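Local coordinates for protein mitochondrial association factor 1 (Toxoplasma gondii, PDB 6BXS) that belongs to a macro-domain family encoded at a locus required for manipulating host mitochondria, and probably acts where the parasite meets its host cell, at residues M184-T189 with H231-A236; G54-I57 with M62-E65; P41-A46 with R251-F256; F120-A125 with T203-V208. All blocks are in the same frame, centred on the assembly; numbering follows the deposited sequence.

Contact 1: residues M184-T189 with H231-A236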
loop_
_atom_site.group_PDB
_atom_site.type_symbol
_atom_site.label_atom_id
_atom_site.label_comp_id
_atom_site.label_asym_id
_atom_site.label_seq_id
_atom_site.Cartn_x
_atom_site.Cartn_y
_atom_site.Cartn_z
ATOM N N MET A 184 -14.041 8.700 5.300
ATOM C CA MET A 184 -13.058 9.546 5.964
ATOM C C MET A 184 -11.763 8.776 6.246
ATOM O O MET A 184 -10.666 9.300 6.049
ATOM C CB MET A 184 -13.646 10.094 7.264
ATOM C CG MET A 184 -13.006 11.375 7.759
ATOM S SD MET A 184 -14.004 12.182 9.030
ATOM C CE MET A 184 -15.456 12.685 8.109
ATOM N N ALA A 185 -11.896 7.532 6.698
ATOM C CA ALA A 185 -10.738 6.687 6.991
ATOM C C ALA A 185 -10.013 6.290 5.706
ATOM O O ALA A 185 -8.784 6.205 5.674
ATOM C CB ALA A 185 -11.170 5.442 7.765
ATOM N N TYR A 186 -10.783 6.050 4.648
ATOM C CA TYR A 186 -10.225 5.639 3.362
ATOM C C TYR A 186 -9.373 6.754 2.754
ATOM O O TYR A 186 -8.298 6.499 2.211
ATOM C CB TYR A 186 -11.342 5.247 2.389
ATOM C CG TYR A 186 -10.957 4.150 1.414
ATOM C CD1 TYR A 186 -10.023 4.374 0.408
ATOM C CD2 TYR A 186 -11.534 2.890 1.497
ATOM C CE1 TYR A 186 -9.673 3.368 -0.482
ATOM C CE2 TYR A 186 -11.192 1.883 0.613
ATOM C CZ TYR A 186 -10.264 2.126 -0.375
ATOM O OH TYR A 186 -9.928 1.121 -1.254
ATOM N N LYS A 187 -9.862 7.987 2.841
ATOM C CA LYS A 187 -9.118 9.139 2.341
ATOM C C LYS A 187 -7.840 9.346 3.144
ATOM O O LYS A 187 -6.782 9.627 2.581
ATOM C CB LYS A 187 -9.978 10.400 2.398
ATOM C CG LYS A 187 -11.186 10.367 1.482
ATOM C CD LYS A 187 -12.153 11.487 1.818
ATOM C CE LYS A 187 -13.417 11.403 0.983
ATOM N NZ LYS A 187 -14.568 12.091 1.620
ATOM N N ALA A 188 -7.954 9.215 4.462
ATOM C CA ALA A 188 -6.808 9.317 5.361
ATOM C C ALA A 188 -5.752 8.277 5.009
ATOM O O ALA A 188 -4.553 8.546 5.069
ATOM C CB ALA A 188 -7.256 9.143 6.803
ATOM N N THR A 189 -6.211 7.084 4.643
ATOM C CA THR A 189 -5.315 5.994 4.277
ATOM C C THR A 189 -4.569 6.305 2.977
ATOM O O THR A 189 -3.359 6.098 2.880
ATOM C CB THR A 189 -6.085 4.668 4.119
ATOM O OG1 THR A 189 -6.744 4.347 5.350
ATOM C CG2 THR A 189 -5.143 3.531 3.748
ATOM N N HIS A 231 -19.098 -1.606 -4.906
ATOM C CA HIS A 231 -19.285 -0.327 -5.581
ATOM C C HIS A 231 -18.919 0.833 -4.662
ATOM O O HIS A 231 -18.221 1.763 -5.069
ATOM C CB HIS A 231 -20.725 -0.168 -6.067
ATOM C CG HIS A 231 -21.032 1.203 -6.584
ATOM N ND1 HIS A 231 -21.535 2.205 -5.781
ATOM C CD2 HIS A 231 -20.893 1.743 -7.818
ATOM C CE1 HIS A 231 -21.699 3.301 -6.501
ATOM N NE2 HIS A 231 -21.316 3.047 -7.740
ATOM N N SER A 232 -19.391 0.775 -3.421
ATOM C CA SER A 232 -19.119 1.830 -2.450
ATOM C C SER A 232 -17.626 1.937 -2.152
ATOM O O SER A 232 -17.142 2.994 -1.750
ATOM C CB SER A 232 -19.888 1.578 -1.154
ATOM O OG SER A 232 -19.427 0.401 -0.515
ATOM N N ILE A 233 -16.903 0.839 -2.352
ATOM C CA ILE A 233 -15.469 0.804 -2.087
ATOM C C ILE A 233 -14.688 1.388 -3.262
ATOM O O ILE A 233 -13.665 2.047 -3.072
ATOM C CB ILE A 233 -14.996 -0.634 -1.796
ATOM C CG1 ILE A 233 -15.662 -1.136 -0.510
ATOM C CG2 ILE A 233 -13.470 -0.690 -1.685
ATOM C CD1 ILE A 233 -15.226 -2.512 -0.055
ATOM N N GLY A 234 -15.170 1.139 -4.475
ATOM C CA GLY A 234 -14.576 1.728 -5.661
ATOM C C GLY A 234 -14.677 3.242 -5.628
ATOM O O GLY A 234 -13.728 3.947 -5.976
ATOM N N ARG A 235 -15.832 3.740 -5.200
ATOM C CA ARG A 235 -16.062 5.176 -5.092
ATOM C C ARG A 235 -15.215 5.791 -3.979
ATOM O O ARG A 235 -14.672 6.883 -4.134
ATOM C CB ARG A 235 -17.543 5.459 -4.836
ATOM C CG ARG A 235 -18.470 5.015 -5.959
ATOM C CD ARG A 235 -18.183 5.747 -7.256
ATOM N NE ARG A 235 -18.186 7.200 -7.072
ATOM C CZ ARG A 235 -17.171 8.015 -7.358
ATOM N NH1 ARG A 235 -17.299 9.316 -7.138
ATOM N NH2 ARG A 235 -16.032 7.553 -7.864
ATOM N N ALA A 236 -15.109 5.086 -2.856
ATOM C CA ALA A 236 -14.297 5.546 -1.736
ATOM C C ALA A 236 -12.833 5.659 -2.153
ATOM O O ALA A 236 -12.149 6.626 -1.816
ATOM C CB ALA A 236 -14.441 4.606 -0.557
#
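One face of the Tyr186 ring is covered by the methyl group of Ala236, whose CB stands 3.9 Å above the ring plane and is displaced from the middle toward the rim. The displacement is modest: Ala236 CB is 4.2 Å from the ring centroid of Tyr186 and 23° off the normal, which makes this a CH-pi contact. Ala236 CB lies equally near CG and CD2 of the tyrosine, at 4.0 Å from CD2. On the other ortho carbon, Tyr186 CD1 comes within 3.8 Å of the main-chain O of Ala236. The hydroxyl end meets another residue. There the CG2 branch of Ile233 approaches obliquely, 4.0 Å from Tyr186 OH, and the two side chains cross at about a right angle. A chi1 of -148°, turned well away from fully anti, carries the tyrosine out of helix 179-202 and across to one flank of helix 230-248, where Asn237 and Ala240 continue the surface it rests on. Tyr182, one turn earlier on its own helix, also packs against Ile233 and Ala236. Between these two segments, therefore, the chemistry is apolar and dispersive, with no hydrogen bond joining the helices. The one polar side-chain group among the touching residues, the phenol of the buried Tyr186, is satisfied by Leu219 O, so that one aromatic side chain packs the helices together while its hydroxyl anchors to a loop.

Contact 2: residues G54-I57 with M62-E65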
loop_
_atom_site.group_PDB
_atom_site.type_symbol
_atom_site.label_atom_id
_atom_site.label_comp_id
_atom_site.label_asym_id
_atom_site.label_seq_id
_atom_site.Cartn_x
_atom_site.Cartn_y
_atom_site.Cartn_z
ATOM N N GLY A 54 -3.372 -5.912 13.043
ATOM C CA GLY A 54 -2.317 -6.294 13.966
ATOM C C GLY A 54 -0.923 -5.967 13.454
ATOM O O GLY A 54 0.062 -6.164 14.166
ATOM N N LEU A 55 -0.844 -5.489 12.214
ATOM C CA LEU A 55 0.395 -4.957 11.635
ATOM C C LEU A 55 1.483 -6.001 11.361
ATOM O O LEU A 55 2.666 -5.663 11.347
ATOM C CB LEU A 55 0.980 -3.870 12.545
ATOM C CG LEU A 55 0.047 -2.752 13.014
ATOM C CD1 LEU A 55 0.828 -1.744 13.851
ATOM C CD2 LEU A 55 -0.623 -2.069 11.835
ATOM N N PHE A 56 1.098 -7.252 11.120
ATOM C CA PHE A 56 2.073 -8.292 10.780
ATOM C C PHE A 56 2.088 -8.570 9.277
ATOM O O PHE A 56 1.079 -8.395 8.596
ATOM C CB PHE A 56 1.772 -9.590 11.532
ATOM C CG PHE A 56 0.571 -10.319 11.010
ATOM C CD1 PHE A 56 0.692 -11.233 9.976
ATOM C CD2 PHE A 56 -0.678 -10.090 11.550
ATOM C CE1 PHE A 56 -0.414 -11.896 9.488
ATOM C CE2 PHE A 56 -1.786 -10.752 11.062
ATOM C CZ PHE A 56 -1.653 -11.658 10.034
ATOM N N ILE A 57 3.236 -9.015 8.777
ATOM C CA ILE A 57 3.352 -9.501 7.409
ATOM C C ILE A 57 3.281 -11.024 7.413
ATOM O O ILE A 57 4.168 -11.699 7.936
ATOM C CB ILE A 57 4.660 -9.031 6.746
ATOM C CG1 ILE A 57 4.631 -7.510 6.566
ATOM C CG2 ILE A 57 4.853 -9.713 5.391
ATOM C CD1 ILE A 57 5.959 -6.905 6.163
ATOM N N MET A 62 -3.505 -10.924 0.113
ATOM C CA MET A 62 -2.319 -10.278 -0.437
ATOM C C MET A 62 -1.174 -10.256 0.566
ATOM O O MET A 62 -0.012 -10.436 0.198
ATOM C CB MET A 62 -2.644 -8.850 -0.865
ATOM C CG MET A 62 -1.502 -8.162 -1.592
ATOM S SD MET A 62 -1.842 -6.433 -1.919
ATOM C CE MET A 62 -0.380 -5.988 -2.853
ATOM N N ASN A 63 -1.508 -10.015 1.830
ATOM C CA ASN A 63 -0.518 -9.995 2.897
ATOM C C ASN A 63 0.255 -11.304 2.935
ATOM O O ASN A 63 1.474 -11.316 3.102
ATOM C CB ASN A 63 -1.195 -9.735 4.246
ATOM C CG ASN A 63 -0.204 -9.402 5.347
ATOM O OD1 ASN A 63 0.892 -8.910 5.085
ATOM N ND2 ASN A 63 -0.585 -9.672 6.588
ATOM N N GLY A 64 -0.469 -12.406 2.764
ATOM C CA GLY A 64 0.136 -13.724 2.712
ATOM C C GLY A 64 1.034 -13.899 1.504
ATOM O O GLY A 64 2.069 -14.560 1.585
ATOM N N GLU A 65 0.642 -13.307 0.378
ATOM C CA GLU A 65 1.444 -13.381 -0.840
ATOM C C GLU A 65 2.746 -12.606 -0.668
ATOM O O GLU A 65 3.795 -13.025 -1.157
ATOM C CB GLU A 65 0.665 -12.842 -2.043
ATOM C CG GLU A 65 -0.558 -13.665 -2.413
ATOM C CD GLU A 65 -0.207 -15.077 -2.846
ATOM O OE1 GLU A 65 0.886 -15.274 -3.419
ATOM O OE2 GLU A 65 -1.025 -15.991 -2.608
#
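Phe56 and Ile57 are the two residues of the loop 54-57 that meet helix 61-76, and both converge on one side chain, Asn63. The approach begins at Gly54 and Leu55, which turn the chain: Leu55 takes a left-handed backbone conformation and sends its side chain away from Asn63, toward Leu98 of helix 83-103. Phe56 follows. Its carbonyl oxygen lies near the side chain of Asn63, with Phe56 O 3.6 Å from Asn63 CG. Tyr169 OH forms a hydrogen bond with that backbone oxygen. The phenyl ring comes alongside as well. With CG lodged between the backbone N and the carbonyl carbon (chi1 73°), the ring swings round toward the helix and meets the amide obliquely, the two planes 47° apart. Next, Ile57 offers mainly its backbone: Ile57 CA is 4.1 Å from Asn63 CG, and its side chain crosses that of Asn63 at about a right angle before leading off to Met167 and Leu86. Asn63 itself reaches from the first turn of the helix to the loop, its CG anti to the backbone N (chi1 -167°). A strand, a glycine-rich loop and a helix following in this order, with Asp49 close to Asn63, are consistent with the first ligand-binding loop of macro domains, which in relatives lines part of the ADP-ribose pocket.

Contact 3: residues P41-A46 with R251-F256. With SO4 (sulfate ion), chain D.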
loop_
_atom_site.group_PDB
_atom_site.type_symbol
_atom_site.label_atom_id
_atom_site.label_comp_id
_atom_site.label_asym_id
_atom_site.label_seq_id
_atom_site.Cartn_x
_atom_site.Cartn_y
_atom_site.Cartn_z
ATOM N N PRO A 41 11.743 -5.015 -14.232
ATOM C CA PRO A 41 11.110 -3.694 -14.218
ATOM C C PRO A 41 11.971 -2.628 -14.884
ATOM O O PRO A 41 13.199 -2.729 -14.859
ATOM C CB PRO A 41 10.948 -3.410 -12.726
ATOM C CG PRO A 41 12.105 -4.111 -12.101
ATOM C CD PRO A 41 12.351 -5.345 -12.931
ATOM N N SER A 42 11.329 -1.624 -15.470
ATOM C CA SER A 42 12.040 -0.502 -16.074
ATOM C C SER A 42 12.142 0.660 -15.091
ATOM O O SER A 42 12.941 1.578 -15.281
ATOM C CB SER A 42 11.340 -0.052 -17.356
ATOM O OG SER A 42 9.961 0.184 -17.129
ATOM N N LYS A 43 11.326 0.614 -14.041
ATOM C CA LYS A 43 11.329 1.652 -13.018
ATOM C C LYS A 43 11.102 1.048 -11.636
ATOM O O LYS A 43 10.764 -0.131 -11.506
ATOM C CB LYS A 43 10.261 2.704 -13.324
ATOM C CG LYS A 43 8.837 2.190 -13.233
ATOM C CD LYS A 43 7.851 3.138 -13.900
ATOM C CE LYS A 43 8.031 3.157 -15.410
ATOM N NZ LYS A 43 6.828 3.677 -16.112
ATOM N N ARG A 44 11.295 1.866 -10.608
ATOM C CA ARG A 44 11.198 1.402 -9.232
ATOM C C ARG A 44 9.759 1.477 -8.729
ATOM O O ARG A 44 9.281 2.541 -8.334
ATOM C CB ARG A 44 12.113 2.223 -8.326
ATOM C CG ARG A 44 13.539 2.374 -8.848
ATOM C CD ARG A 44 14.396 3.167 -7.872
ATOM N NE ARG A 44 14.156 2.732 -6.500
ATOM C CZ ARG A 44 14.714 1.663 -5.940
ATOM N NH1 ARG A 44 14.413 1.345 -4.690
ATOM N NH2 ARG A 44 15.572 0.913 -6.619
ATOM N N VAL A 45 9.081 0.335 -8.752
ATOM C CA VAL A 45 7.690 0.246 -8.325
ATOM C C VAL A 45 7.597 -0.326 -6.913
ATOM O O VAL A 45 8.093 -1.420 -6.651
ATOM C CB VAL A 45 6.865 -0.637 -9.280
ATOM C CG1 VAL A 45 5.383 -0.592 -8.909
ATOM C CG2 VAL A 45 7.070 -0.198 -10.722
ATOM N N ALA A 46 6.965 0.422 -6.014
ATOM C CA ALA A 46 6.725 -0.039 -4.652
ATOM C C ALA A 46 5.289 -0.524 -4.514
ATOM O O ALA A 46 4.349 0.229 -4.751
ATOM C CB ALA A 46 7.010 1.071 -3.653
ATOM N N ARG A 251 4.788 13.026 -8.604
ATOM C CA ARG A 251 5.337 12.502 -9.848
ATOM C C ARG A 251 5.140 10.995 -9.920
ATOM O O ARG A 251 5.232 10.400 -10.995
ATOM C CB ARG A 251 6.826 12.830 -9.964
ATOM C CG ARG A 251 7.147 14.317 -9.962
ATOM C CD ARG A 251 8.609 14.576 -9.619
ATOM N NE ARG A 251 8.986 13.954 -8.351
ATOM C CZ ARG A 251 10.183 14.061 -7.782
ATOM N NH1 ARG A 251 10.418 13.449 -6.630
ATOM N NH2 ARG A 251 11.142 14.776 -8.357
ATOM N N VAL A 252 4.874 10.381 -8.769
ATOM C CA VAL A 252 4.756 8.932 -8.683
ATOM C C VAL A 252 3.607 8.437 -9.559
ATOM O O VAL A 252 2.532 9.036 -9.596
ATOM C CB VAL A 252 4.548 8.457 -7.214
ATOM C CG1 VAL A 252 3.123 8.719 -6.730
ATOM C CG2 VAL A 252 4.885 6.980 -7.076
ATOM N N GLU A 253 3.861 7.346 -10.274
ATOM C CA GLU A 253 2.877 6.736 -11.160
ATOM C C GLU A 253 1.975 5.780 -10.383
ATOM O O GLU A 253 2.453 4.998 -9.561
ATOM C CB GLU A 253 3.593 6.003 -12.299
ATOM C CG GLU A 253 2.723 5.064 -13.127
ATOM C CD GLU A 253 3.508 4.366 -14.225
ATOM O OE1 GLU A 253 4.073 5.063 -15.094
ATOM O OE2 GLU A 253 3.568 3.119 -14.214
ATOM N N LEU A 254 0.672 5.848 -10.645
ATOM C CA LEU A 254 -0.294 4.974 -9.986
ATOM C C LEU A 254 -0.591 3.733 -10.825
ATOM O O LEU A 254 -0.895 3.832 -12.016
ATOM C CB LEU A 254 -1.598 5.725 -9.705
ATOM C CG LEU A 254 -1.559 6.855 -8.677
ATOM C CD1 LEU A 254 -2.927 7.510 -8.573
ATOM C CD2 LEU A 254 -1.114 6.346 -7.320
ATOM N N GLN A 255 -0.495 2.571 -10.188
ATOM C CA GLN A 255 -0.883 1.306 -10.797
ATOM C C GLN A 255 -1.853 0.584 -9.872
ATOM O O GLN A 255 -1.641 0.542 -8.661
ATOM C CB GLN A 255 0.334 0.422 -11.064
ATOM C CG GLN A 255 1.454 1.094 -11.828
ATOM C CD GLN A 255 2.647 0.179 -12.018
ATOM O OE1 GLN A 255 2.658 -0.956 -11.538
ATOM N NE2 GLN A 255 3.660 0.665 -12.723
ATOM N N PHE A 256 -2.914 0.023 -10.446
ATOM C CA PHE A 256 -3.886 -0.748 -9.678
ATOM C C PHE A 256 -3.875 -2.214 -10.089
ATOM O O PHE A 256 -3.977 -2.543 -11.271
ATOM C CB PHE A 256 -5.289 -0.166 -9.845
ATOM C CG PHE A 256 -5.510 1.097 -9.068
ATOM C CD1 PHE A 256 -5.873 1.045 -7.733
ATOM C CD2 PHE A 256 -5.350 2.335 -9.666
ATOM C CE1 PHE A 256 -6.074 2.205 -7.010
ATOM C CE2 PHE A 256 -5.551 3.497 -8.947
ATOM C CZ PHE A 256 -5.913 3.432 -7.618
HETATM S S SO4 D . 6.651 12.446 -5.656
HETATM O O1 SO4 D . 5.664 12.521 -4.583
HETATM O O2 SO4 D . 7.993 12.426 -5.082
HETATM O O3 SO4 D . 6.434 11.233 -6.435
HETATM O O4 SO4 D . 6.510 13.614 -6.523
#
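Val45 and Glu253, whose CA atoms at 8.6 Å are the nearest pair across the contact, sit on parallel strands that are not immediate neighbours, since strand 213-216 runs between them and takes up the backbone hydrogen bonds. Side chains on one face of the sheet bridge the gap. Lys43 starts from the hindered rotamer in which CG lies between the backbone N and the carbonyl carbon (chi1 66°), bends again at chi3, and brings NZ to 3.2 Å from Glu253 OE1 in a salt bridge whose hydrogen bond is weak. The other carboxylate oxygen is held more firmly: Gln255 NE2 donates to Glu253 OE2 over 2.9 Å, nearly straight at 166°, reaching its anti side close to the carboxylate plane. That bond fixes the rotation of the Gln255 amide, whose OE1 takes a further bond from Arg215. Val45 comes from the opposite direction and sets its two methyls against the amide, CG1 3.8 Å from Gln255 OE1 and CG2 near NE2. Just before the strand, Arg251 curls round a sulfate ion, probably from the crystallisation liquor. Its backbone N binds sulfate O4 at 2.8 Å, NE reaches the same oxygen, and NH1 takes O2 at the guanidinium edge; Asn201 adds another donor. Strand 19-24 flanks Glu253 and Gln255 through Ile22, whereas the alternating Leu254 and Phe256 pack on helix 230-248 against the opposite face of the sheet.

Contact 4: residues F120-A125 with T203-V208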
loop_
_atom_site.group_PDB
_atom_site.type_symbol
_atom_site.label_atom_id
_atom_site.label_comp_id
_atom_site.label_asym_id
_atom_site.label_seq_id
_atom_site.Cartn_x
_atom_site.Cartn_y
_atom_site.Cartn_z
ATOM N N PHE A 120 14.549 -6.299 6.647
ATOM C CA PHE A 120 14.384 -4.876 6.369
ATOM C C PHE A 120 15.682 -4.102 6.557
ATOM O O PHE A 120 16.322 -4.197 7.602
ATOM C CB PHE A 120 13.297 -4.292 7.271
ATOM C CG PHE A 120 11.994 -5.033 7.202
ATOM C CD1 PHE A 120 11.164 -4.893 6.104
ATOM C CD2 PHE A 120 11.598 -5.868 8.234
ATOM C CE1 PHE A 120 9.965 -5.573 6.033
ATOM C CE2 PHE A 120 10.398 -6.550 8.169
ATOM C CZ PHE A 120 9.581 -6.402 7.067
ATOM N N ALA A 121 16.061 -3.336 5.538
ATOM C CA ALA A 121 17.246 -2.484 5.599
ATOM C C ALA A 121 16.948 -1.191 6.349
ATOM O O ALA A 121 17.756 -0.719 7.149
ATOM C CB ALA A 121 17.745 -2.173 4.200
ATOM N N ARG A 122 15.785 -0.615 6.064
ATOM C CA ARG A 122 15.345 0.600 6.734
ATOM C C ARG A 122 13.827 0.674 6.686
ATOM O O ARG A 122 13.212 0.217 5.721
ATOM C CB ARG A 122 15.969 1.833 6.086
ATOM C CG ARG A 122 15.976 3.055 6.984
ATOM C CD ARG A 122 17.154 3.950 6.683
ATOM N NE ARG A 122 17.337 4.975 7.712
ATOM C CZ ARG A 122 18.340 5.019 8.589
ATOM N NH1 ARG A 122 19.300 4.101 8.587
ATOM N NH2 ARG A 122 18.386 6.005 9.476
ATOM N N SER A 123 13.227 1.239 7.730
ATOM C CA SER A 123 11.775 1.240 7.871
ATOM C C SER A 123 11.239 2.619 8.223
ATOM O O SER A 123 11.791 3.315 9.076
ATOM C CB SER A 123 11.348 0.229 8.936
ATOM O OG SER A 123 11.797 -1.071 8.601
ATOM N N PHE A 124 10.149 2.993 7.560
ATOM C CA PHE A 124 9.536 4.303 7.726
ATOM C C PHE A 124 8.065 4.151 8.081
ATOM O O PHE A 124 7.475 3.096 7.863
ATOM C CB PHE A 124 9.672 5.132 6.444
ATOM C CG PHE A 124 11.090 5.318 5.982
ATOM C CD1 PHE A 124 11.762 4.299 5.327
ATOM C CD2 PHE A 124 11.747 6.520 6.186
ATOM C CE1 PHE A 124 13.066 4.473 4.896
ATOM C CE2 PHE A 124 13.048 6.698 5.757
ATOM C CZ PHE A 124 13.707 5.676 5.111
ATOM N N ALA A 125 7.476 5.213 8.619
ATOM C CA ALA A 125 6.042 5.248 8.868
ATOM C C ALA A 125 5.506 6.670 8.731
ATOM O O ALA A 125 6.252 7.643 8.842
ATOM C CB ALA A 125 5.722 4.687 10.235
ATOM N N THR A 203 13.851 12.645 1.093
ATOM C CA THR A 203 14.989 12.308 1.942
ATOM C C THR A 203 16.200 11.915 1.096
ATOM O O THR A 203 16.075 11.736 -0.114
ATOM C CB THR A 203 14.645 11.154 2.906
ATOM O OG1 THR A 203 14.446 9.946 2.164
ATOM C CG2 THR A 203 13.391 11.474 3.700
ATOM N N PRO A 204 17.382 11.790 1.729
ATOM C CA PRO A 204 18.570 11.308 1.011
ATOM C C PRO A 204 18.373 9.905 0.447
ATOM O O PRO A 204 18.967 9.550 -0.571
ATOM C CB PRO A 204 19.659 11.317 2.086
ATOM C CG PRO A 204 19.200 12.325 3.082
ATOM C CD PRO A 204 17.709 12.198 3.107
ATOM N N TRP A 205 17.546 9.113 1.121
ATOM C CA TRP A 205 17.188 7.788 0.635
ATOM C C TRP A 205 16.443 7.917 -0.684
ATOM O O TRP A 205 16.556 7.061 -1.559
ATOM C CB TRP A 205 16.342 7.051 1.675
ATOM C CG TRP A 205 16.998 7.032 3.022
ATOM C CD1 TRP A 205 16.725 7.850 4.082
ATOM C CD2 TRP A 205 18.061 6.173 3.443
ATOM N NE1 TRP A 205 17.548 7.544 5.140
ATOM C CE2 TRP A 205 18.379 6.519 4.772
ATOM C CE3 TRP A 205 18.774 5.142 2.826
ATOM C CZ2 TRP A 205 19.376 5.868 5.493
ATOM C CZ3 TRP A 205 19.764 4.497 3.544
ATOM C CH2 TRP A 205 20.054 4.861 4.864
ATOM N N GLY A 206 15.703 9.013 -0.824
ATOM C CA GLY A 206 14.974 9.300 -2.043
ATOM C C GLY A 206 15.879 9.662 -3.206
ATOM O O GLY A 206 15.452 9.619 -4.359
ATOM N N GLU A 207 17.126 10.026 -2.914
ATOM C CA GLU A 207 18.091 10.332 -3.969
ATOM C C GLU A 207 18.642 9.056 -4.595
ATOM O O GLU A 207 19.000 9.039 -5.771
ATOM C CB GLU A 207 19.257 11.170 -3.437
ATOM C CG GLU A 207 18.884 12.566 -2.972
ATOM C CD GLU A 207 20.103 13.417 -2.659
ATOM O OE1 GLU A 207 19.924 14.558 -2.184
ATOM O OE2 GLU A 207 21.241 12.948 -2.889
ATOM N N VAL A 208 18.717 7.995 -3.798
ATOM C CA VAL A 208 19.324 6.744 -4.237
ATOM C C VAL A 208 18.269 5.732 -4.664
ATOM O O VAL A 208 18.422 5.052 -5.680
ATOM C CB VAL A 208 20.184 6.116 -3.122
ATOM C CG1 VAL A 208 20.972 4.926 -3.664
ATOM C CG2 VAL A 208 21.125 7.151 -2.523
#
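Arg122 lies almost flat on the indole of Trp205: its NE is 3.1 Å from Trp205 CZ2, and the guanidinium and ring planes are only 20° apart. The aliphatic part takes a share too. Arg122 CD stands over the six-membered ring of Trp205, 3.5 Å from its centroid, a CH-pi contact. With CG anti to the backbone N (chi1 -159°) and the chain extended as far as NE, the arginine lies across the tryptophan at about a right angle to it. Phe124, two residues along the strand, meets the same indole face by its edge. This is a T-shaped pair, with the phenyl ring centroid 5.5 Å from that of the five-membered ring of Trp205, planes at 73°, and Phe124 CZ 3.9 Å from Trp205 CD1. Glu110 OE2 forms a salt bridge with Arg122 NE and takes a weak hydrogen bond from Trp205 NE1, which ties both side chains to one carboxylate. At the indole edge, in its plane, lies Thr203 OG1, which accepts a weak capping bond of 3.4 Å from Gly206 N. A classic beta bulge, with Ala121 and Arg122 both facing Ile151, interrupts strand 120-126, which runs between strands 147-152 and 109-111. The short helix 205-208 covers one face of this sheet together with Tyr200, while Ser123 and Ala125 point to helix 83-103 on the other.

How the contacts relate
Following the chain from the N terminus, contact 3 opens first and closes last, so the long loop between 41-46 and 251-256 contains all the others. Soon after contact 3 opens, contact 2 closes a short local loop between strand 45-50 and helix 61-76. Contact 4 then opens at strand 120-126 and contact 1 at helix 179-202; because 203-208 comes before 231-236, these two cross, one joining the sheet to the short helix 205-208 and the other pairing two long helices; the two contacts lie on opposite sides of the chain's centre. Contacts 2 and 4 touch, with Ile57 CD1 3.8 Å from Phe120 CZ. Contacts 3 and 4 share the central sheet without meeting.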